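Local structure of putative phenazine biosynthesis PhzC/PhzF protein (Clostridium difficile, 4DUN) at residues 45-50 / 72-77. The protein probably acts as an isomerase of the PhzF (phenazine biosynthesis-like) family. Sequence-based numbering, arbitrary orientation.
With NI (nickel (II) ion), chain D; SO4 (sulfate ion), chain B.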
loop_
_atom_site.group_PDB
_atom_site.type_symbol
_atom_site.label_atom_id
_atom_site.label_comp_id
_atom_site.label_asym_id
_atom_site.label_seq_id
_atom_site.Cartn_x
_atom_site.Cartn_y
_atom_site.Cartn_z
ATOM N N LEU A 45 0.345 2.083 -4.027
ATOM C CA LEU A 45 1.698 2.607 -3.979
ATOM C C LEU A 45 1.615 4.109 -3.611
ATOM O O LEU A 45 0.564 4.717 -3.814
ATOM C CB LEU A 45 2.443 2.350 -5.306
ATOM C CG LEU A 45 2.787 0.882 -5.581
ATOM C CD1 LEU A 45 3.336 0.700 -6.995
ATOM C CD2 LEU A 45 3.773 0.333 -4.530
ATOM N N PRO A 46 2.683 4.712 -3.029
ATOM C CA PRO A 46 2.611 6.130 -2.600
ATOM C C PRO A 46 2.021 7.055 -3.675
ATOM O O PRO A 46 1.183 7.914 -3.378
ATOM C CB PRO A 46 4.065 6.473 -2.299
ATOM C CG PRO A 46 4.643 5.162 -1.811
ATOM C CD PRO A 46 3.997 4.109 -2.683
ATOM N N GLU A 47 2.408 6.809 -4.934
ATOM C CA GLU A 47 1.815 7.453 -6.102
ATOM C C GLU A 47 1.781 6.494 -7.271
ATOM O O GLU A 47 2.681 5.645 -7.408
ATOM C CB GLU A 47 2.603 8.716 -6.545
ATOM C CG GLU A 47 2.396 9.971 -5.702
ATOM C CD GLU A 47 3.247 10.084 -4.451
ATOM O OE1 GLU A 47 4.203 9.288 -4.282
ATOM O OE2 GLU A 47 2.926 10.956 -3.610
ATOM N N THR A 48 0.764 6.662 -8.139
ATOM C CA THR A 48 0.696 6.082 -9.481
ATOM C C THR A 48 0.707 7.262 -10.439
ATOM O O THR A 48 -0.156 8.153 -10.344
ATOM C CB THR A 48 -0.505 5.142 -9.723
ATOM O OG1 THR A 48 -0.365 4.032 -8.841
ATOM C CG2 THR A 48 -0.541 4.621 -11.177
ATOM N N ALA A 49 1.682 7.263 -11.356
ATOM C CA ALA A 49 1.834 8.252 -12.422
ATOM C C ALA A 49 1.110 7.744 -13.670
ATOM O O ALA A 49 1.162 6.543 -13.967
ATOM C CB ALA A 49 3.311 8.482 -12.720
ATOM N N PHE A 50 0.379 8.625 -14.341
ATOM C CA PHE A 50 -0.349 8.277 -15.566
ATOM C C PHE A 50 0.195 9.122 -16.674
ATOM O O PHE A 50 0.122 10.351 -16.580
ATOM C CB PHE A 50 -1.868 8.508 -15.412
ATOM C CG PHE A 50 -2.503 7.581 -14.423
ATOM C CD1 PHE A 50 -2.550 7.907 -13.066
ATOM C CD2 PHE A 50 -3.055 6.373 -14.837
ATOM C CE1 PHE A 50 -3.066 7.005 -12.132
ATOM C CE2 PHE A 50 -3.592 5.473 -13.895
ATOM C CZ PHE A 50 -3.586 5.797 -12.557
ATOM N N CYS A 72 5.018 16.066 -8.262
ATOM C CA CYS A 72 5.666 14.916 -7.681
ATOM C C CYS A 72 6.960 14.599 -8.404
ATOM O O CYS A 72 6.969 13.812 -9.358
ATOM C CB CYS A 72 4.739 13.713 -7.654
ATOM S SG CYS A 72 5.429 12.343 -6.715
ATOM N N GLY A 73 8.042 15.247 -7.972
ATOM C CA GLY A 73 9.348 15.066 -8.596
ATOM C C GLY A 73 9.849 13.627 -8.652
ATOM O O GLY A 73 10.329 13.185 -9.697
ATOM N N HIS A 74 9.749 12.885 -7.544
ATOM C CA HIS A 74 10.279 11.511 -7.493
ATOM C C HIS A 74 9.476 10.563 -8.435
ATOM O O HIS A 74 10.102 9.749 -9.136
ATOM C CB HIS A 74 10.366 10.972 -6.028
ATOM C CG HIS A 74 9.100 11.149 -5.215
ATOM N ND1 HIS A 74 8.093 10.197 -5.231
ATOM C CD2 HIS A 74 8.745 12.142 -4.355
ATOM C CE1 HIS A 74 7.157 10.633 -4.394
ATOM N NE2 HIS A 74 7.484 11.813 -3.867
ATOM N N ALA A 75 8.130 10.711 -8.529
ATOM C CA ALA A 75 7.373 9.849 -9.463
ATOM C C ALA A 75 7.589 10.304 -10.902
ATOM O O ALA A 75 7.483 9.482 -11.811
ATOM C CB ALA A 75 5.883 9.826 -9.132
ATOM N N THR A 76 7.941 11.606 -11.111
ATOM C CA THR A 76 8.248 12.131 -12.440
ATOM C C THR A 76 9.532 11.453 -12.962
ATOM O O THR A 76 9.594 11.104 -14.143
ATOM C CB THR A 76 8.338 13.657 -12.440
ATOM O OG1 THR A 76 7.066 14.167 -12.010
ATOM C CG2 THR A 76 8.652 14.234 -13.840
ATOM N N LEU A 77 10.541 11.264 -12.084
ATOM C CA LEU A 77 11.786 10.566 -12.449
ATOM C C LEU A 77 11.424 9.131 -12.907
ATOM O O LEU A 77 11.885 8.687 -13.968
ATOM C CB LEU A 77 12.755 10.557 -11.247
ATOM C CG LEU A 77 14.195 10.082 -11.514
ATOM C CD1 LEU A 77 15.165 10.698 -10.512
ATOM C CD2 LEU A 77 14.305 8.555 -11.395
HETATM NI NI NI D . 6.485 13.088 -2.632
HETATM S S SO4 B . 9.930 15.966 -5.035
HETATM O O1 SO4 B . 8.498 15.861 -5.268
HETATM O O2 SO4 B . 10.572 16.890 -5.997
HETATM O O3 SO4 B . 10.101 16.466 -3.706
HETATM O O4 SO4 B . 10.531 14.653 -5.201
#
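Glu47 reaches across from its strand to the start of the facing helix, where its carboxylate oxygen OE1 lies in the plane of the His74 imidazole, at the ring edge, 3.2 Å from CE1. The two side chains cross at about a right angle, with carboxylate and ring planes turned 67° apart. A bend in the glutamate chain (chi2 84°) brings its acid end round to Cys72, whose SG packs 3.9 Å from Glu47 CD and also lies over one face of the imidazole, toward its rim. Nickel fixes the ring, bound by His74 NE2 at 2.0 Å, with five further ligand atoms from elsewhere in the structure. Behind these polar groups, the Ala75 methyl, CB, meets the methylene CB of Glu47 at 4.3 Å.

Cys72 is the N-cap of the helix, its SG accepting a weak bond from Ala75 N. At the same helix end, Gly73 N donates to O1 of a sulfate, probably from the crystallisation liquor, at 2.8 Å, and Ser205 and Gly204 also hold this anion. Glu47 is the predicted active-site residue, and a buffer molecule beside it is consistent with a pocket here.

Strand 47-54 runs between strands 20-27 and 57-63, and the axes of 47-50 and 73-77 pass 8.8 Å apart at a crossing angle of -54°, with Trp62 of strand 57-63 against Cys72 and Ala75 and Ala22 of strand 20-27 also touching Ala75.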